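Local coordinates for HTH cro/C1-type domain-containing protein (PDB 7CSV) that serves as the antitoxin HigA of Pseudomonas aeruginosa, a dimer that acts as a regulatory factor by recognizing specific pseudopalindromic DNA motifs, at residues F23-A28 and R61-S66. Sequence-based numbering, arbitrary orientation.
Sequences FDISPA and RYFDTS
The backbones of Phe23 and Phe63 stand well apart, with CA of Phe23 10.0 Å from CA of Phe63, so side chains alone bridge the two turns. Each turn leaves a helix through an aspartate with positive phi, Asp24 or Asp64, and reaches a serine N-cap two residues on. Ile25 does most of the bridging from its side. Its CG1 branch lies anti to the carbonyl carbon (chi1 -60°) and extends to put CD1 against the neighbouring edges of two aromatic rings. The methyl comes up to the rim of each ring, close to its plane: CD1 of Ile25 is 4.1 Å from CE1 of Phe63 and 4.1 Å from CE2 of Tyr62. The Phe23 ring adds an oblique touch, CD2 of Phe23 to CE1 of Phe63 at 4.2 Å. Tyr62 also lies against Phe63, its CD2 3.5 Å above the centre of that ring. The contact is almost entirely apolar and lies at the margin of the helix-turn-helix domain, with Tyr62 and Phe63 buried and Phe23 exposed. It joins the turn between helices 11-23 and 27-34 to the C-terminal part of helix 53-63. Phe19, Leu15 and Leu30 pack on Phe63, while Leu97 of the second subunit packs on Phe23 and Ile25.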
ATOM      1  N   PHE A  23     -24.251  -6.999   1.643  1.00 22.28           N
ATOM      2  CA  PHE A  23     -24.592  -8.402   1.836  1.00 23.39           C
ATOM      3  C   PHE A  23     -25.194  -8.699   3.203  1.00 23.89           C
ATOM      4  O   PHE A  23     -25.431  -9.875   3.512  1.00 27.37           O
ATOM      5  CB  PHE A  23     -23.353  -9.273   1.626  1.00 22.71           C
ATOM      6  CG  PHE A  23     -22.816  -9.227   0.230  1.00 25.35           C
ATOM      7  CD1 PHE A  23     -23.446  -9.920  -0.790  1.00 29.88           C
ATOM      8  CD2 PHE A  23     -21.675  -8.499  -0.066  1.00 25.27           C
ATOM      9  CE1 PHE A  23     -22.950  -9.886  -2.082  1.00 34.02           C
ATOM     10  CE2 PHE A  23     -21.177  -8.459  -1.353  1.00 25.46           C
ATOM     11  CZ  PHE A  23     -21.816  -9.153  -2.364  1.00 33.84           C
ATOM     12  N   ASP A  24     -25.427  -7.679   4.032  1.00 20.82           N
ATOM     13  CA  ASP A  24     -26.001  -7.850   5.372  1.00 27.04           C
ATOM     14  C   ASP A  24     -25.115  -8.735   6.251  1.00 27.59           C
ATOM     15  O   ASP A  24     -25.597  -9.598   6.987  1.00 30.93           O
ATOM     16  CB  ASP A  24     -27.427  -8.409   5.299  1.00 28.72           C
ATOM     17  CG  ASP A  24     -28.213  -8.188   6.583  1.00 36.12           C
ATOM     18  OD1 ASP A  24     -27.659  -7.605   7.543  1.00 41.69           O
ATOM     19  OD2 ASP A  24     -29.388  -8.609   6.632  1.00 46.56           O
ATOM     20  N   ILE A  25     -23.806  -8.516   6.184  1.00 21.29           N
ATOM     21  CA  ILE A  25     -22.843  -9.256   6.991  1.00 22.12           C
ATOM     22  C   ILE A  25     -22.354  -8.371   8.125  1.00 21.64           C
ATOM     23  O   ILE A  25     -21.914  -7.235   7.899  1.00 21.63           O
ATOM     24  CB  ILE A  25     -21.659  -9.750   6.141  1.00 21.25           C
ATOM     25  CG1 ILE A  25     -22.145 -10.672   5.028  1.00 22.46           C
ATOM     26  CG2 ILE A  25     -20.634 -10.426   7.025  1.00 19.87           C
ATOM     27  CD1 ILE A  25     -21.080 -10.977   3.994  1.00 28.12           C
ATOM     28  N   SER A  26     -22.415  -8.890   9.348  1.00 20.28           N
ATOM     29  CA  SER A  26     -21.846  -8.200  10.483  1.00 18.55           C
ATOM     30  C   SER A  26     -20.323  -8.314  10.462  1.00 18.09           C
ATOM     31  O   SER A  26     -19.769  -9.247   9.872  1.00 17.77           O
ATOM     32  CB  SER A  26     -22.386  -8.786  11.782  1.00 24.60           C
ATOM     33  OG  SER A  26     -21.712  -9.996  12.094  1.00 23.80           O
ATOM     34  N   PRO A  27     -19.623  -7.377  11.105  1.00 16.98           N
ATOM     35  CA  PRO A  27     -18.161  -7.509  11.193  1.00 17.19           C
ATOM     36  C   PRO A  27     -17.725  -8.811  11.841  1.00 20.46           C
ATOM     37  O   PRO A  27     -16.751  -9.428  11.390  1.00 15.64           O
ATOM     38  CB  PRO A  27     -17.752  -6.287  12.024  1.00 22.62           C
ATOM     39  CG  PRO A  27     -18.814  -5.284  11.732  1.00 17.19           C
ATOM     40  CD  PRO A  27     -20.086  -6.082  11.639  1.00 16.86           C
ATOM     41  N   ALA A  28     -18.442  -9.253  12.879  1.00 23.22           N
ATOM     42  CA  ALA A  28     -18.107 -10.512  13.539  1.00 25.18           C
ATOM     43  C   ALA A  28     -18.301 -11.700  12.608  1.00 21.28           C
ATOM     44  O   ALA A  28     -17.470 -12.620  12.587  1.00 24.10           O
ATOM     45  CB  ALA A  28     -18.946 -10.680  14.806  1.00 26.82           C
ATOM     46  N   ARG A  61     -10.278 -12.983  -1.414  1.00 11.85           N
ATOM     47  CA  ARG A  61     -10.797 -14.344  -1.498  1.00 12.82           C
ATOM     48  C   ARG A  61     -12.269 -14.405  -1.112  1.00 12.98           C
ATOM     49  O   ARG A  61     -13.070 -15.078  -1.774  1.00 15.12           O
ATOM     50  CB  ARG A  61      -9.973 -15.259  -0.587  1.00  9.39           C
ATOM     51  CG  ARG A  61     -10.575 -16.647  -0.354  1.00 15.89           C
ATOM     52  CD  ARG A  61     -10.333 -17.568  -1.516  1.00 14.26           C
ATOM     53  NE  ARG A  61     -10.737 -18.938  -1.186  1.00 12.29           N
ATOM     54  CZ  ARG A  61     -10.869 -19.912  -2.080  1.00 26.03           C
ATOM     55  NH1 ARG A  61     -10.630 -19.675  -3.364  1.00 21.99           N
ATOM     56  NH2 ARG A  61     -11.247 -21.125  -1.687  1.00 21.69           N
ATOM     57  N   TYR A  62     -12.642 -13.722  -0.036  1.00  9.96           N
ATOM     58  CA  TYR A  62     -14.008 -13.835   0.459  1.00 12.68           C
ATOM     59  C   TYR A  62     -14.993 -13.118  -0.457  1.00 12.66           C
ATOM     60  O   TYR A  62     -16.065 -13.644  -0.766  1.00 13.81           O
ATOM     61  CB  TYR A  62     -14.093 -13.273   1.871  1.00 10.68           C
ATOM     62  CG  TYR A  62     -15.417 -13.565   2.523  1.00 10.77           C
ATOM     63  CD1 TYR A  62     -15.827 -14.869   2.730  1.00 13.82           C
ATOM     64  CD2 TYR A  62     -16.256 -12.538   2.910  1.00 11.64           C
ATOM     65  CE1 TYR A  62     -17.042 -15.144   3.320  1.00 15.90           C
ATOM     66  CE2 TYR A  62     -17.475 -12.797   3.500  1.00 13.61           C
ATOM     67  CZ  TYR A  62     -17.862 -14.106   3.703  1.00 14.78           C
ATOM     68  OH  TYR A  62     -19.080 -14.372   4.293  1.00 19.06           O
ATOM     69  N   PHE A  63     -14.657 -11.905  -0.887  1.00  9.77           N
ATOM     70  CA  PHE A  63     -15.613 -11.069  -1.601  1.00 13.46           C
ATOM     71  C   PHE A  63     -15.439 -11.070  -3.121  1.00 14.69           C
ATOM     72  O   PHE A  63     -16.053 -10.234  -3.790  1.00 15.21           O
ATOM     73  CB  PHE A  63     -15.519  -9.631  -1.088  1.00 12.05           C
ATOM     74  CG  PHE A  63     -16.103  -9.439   0.271  1.00 12.50           C
ATOM     75  CD1 PHE A  63     -17.435  -9.758   0.516  1.00 14.47           C
ATOM     76  CD2 PHE A  63     -15.340  -8.915   1.302  1.00 12.08           C
ATOM     77  CE1 PHE A  63     -17.994  -9.576   1.763  1.00 12.55           C
ATOM     78  CE2 PHE A  63     -15.894  -8.725   2.566  1.00 15.32           C
ATOM     79  CZ  PHE A  63     -17.230  -9.059   2.797  1.00 15.13           C
ATOM     80  N   ASP A  64     -14.634 -11.973  -3.684  1.00 11.42           N
ATOM     81  CA  ASP A  64     -14.402 -12.014  -5.131  1.00 11.65           C
ATOM     82  C   ASP A  64     -13.846 -10.687  -5.661  1.00 12.75           C
ATOM     83  O   ASP A  64     -14.386 -10.088  -6.590  1.00 12.21           O
ATOM     84  CB  ASP A  64     -15.684 -12.386  -5.890  1.00 14.41           C
ATOM     85  CG  ASP A  64     -15.972 -13.869  -5.869  1.00 19.42           C
ATOM     86  OD1 ASP A  64     -15.098 -14.659  -5.455  1.00 24.21           O
ATOM     87  OD2 ASP A  64     -17.085 -14.252  -6.283  1.00 25.86           O
ATOM     88  N   THR A  65     -12.772 -10.211  -5.048  1.00 11.30           N
ATOM     89  CA  THR A  65     -12.035  -9.072  -5.584  1.00 12.44           C
ATOM     90  C   THR A  65     -10.570  -9.462  -5.695  1.00 13.59           C
ATOM     91  O   THR A  65     -10.137 -10.481  -5.156  1.00 12.43           O
ATOM     92  CB  THR A  65     -12.143  -7.823  -4.702  1.00 11.20           C
ATOM     93  OG1 THR A  65     -11.385  -8.027  -3.501  1.00 13.43           O
ATOM     94  CG2 THR A  65     -13.583  -7.500  -4.356  1.00 11.05           C
ATOM     95  N   SER A  66      -9.792  -8.630  -6.382  1.00 11.88           N
ATOM     96  CA  SER A  66      -8.356  -8.784  -6.254  1.00  9.71           C
ATOM     97  C   SER A  66      -7.923  -8.339  -4.860  1.00 12.13           C
ATOM     98  O   SER A  66      -8.614  -7.573  -4.180  1.00  9.43           O
ATOM     99  CB  SER A  66      -7.620  -7.969  -7.319  1.00 11.91           C
ATOM    100  OG  SER A  66      -7.707  -6.582  -7.012  1.00 13.89           O
TER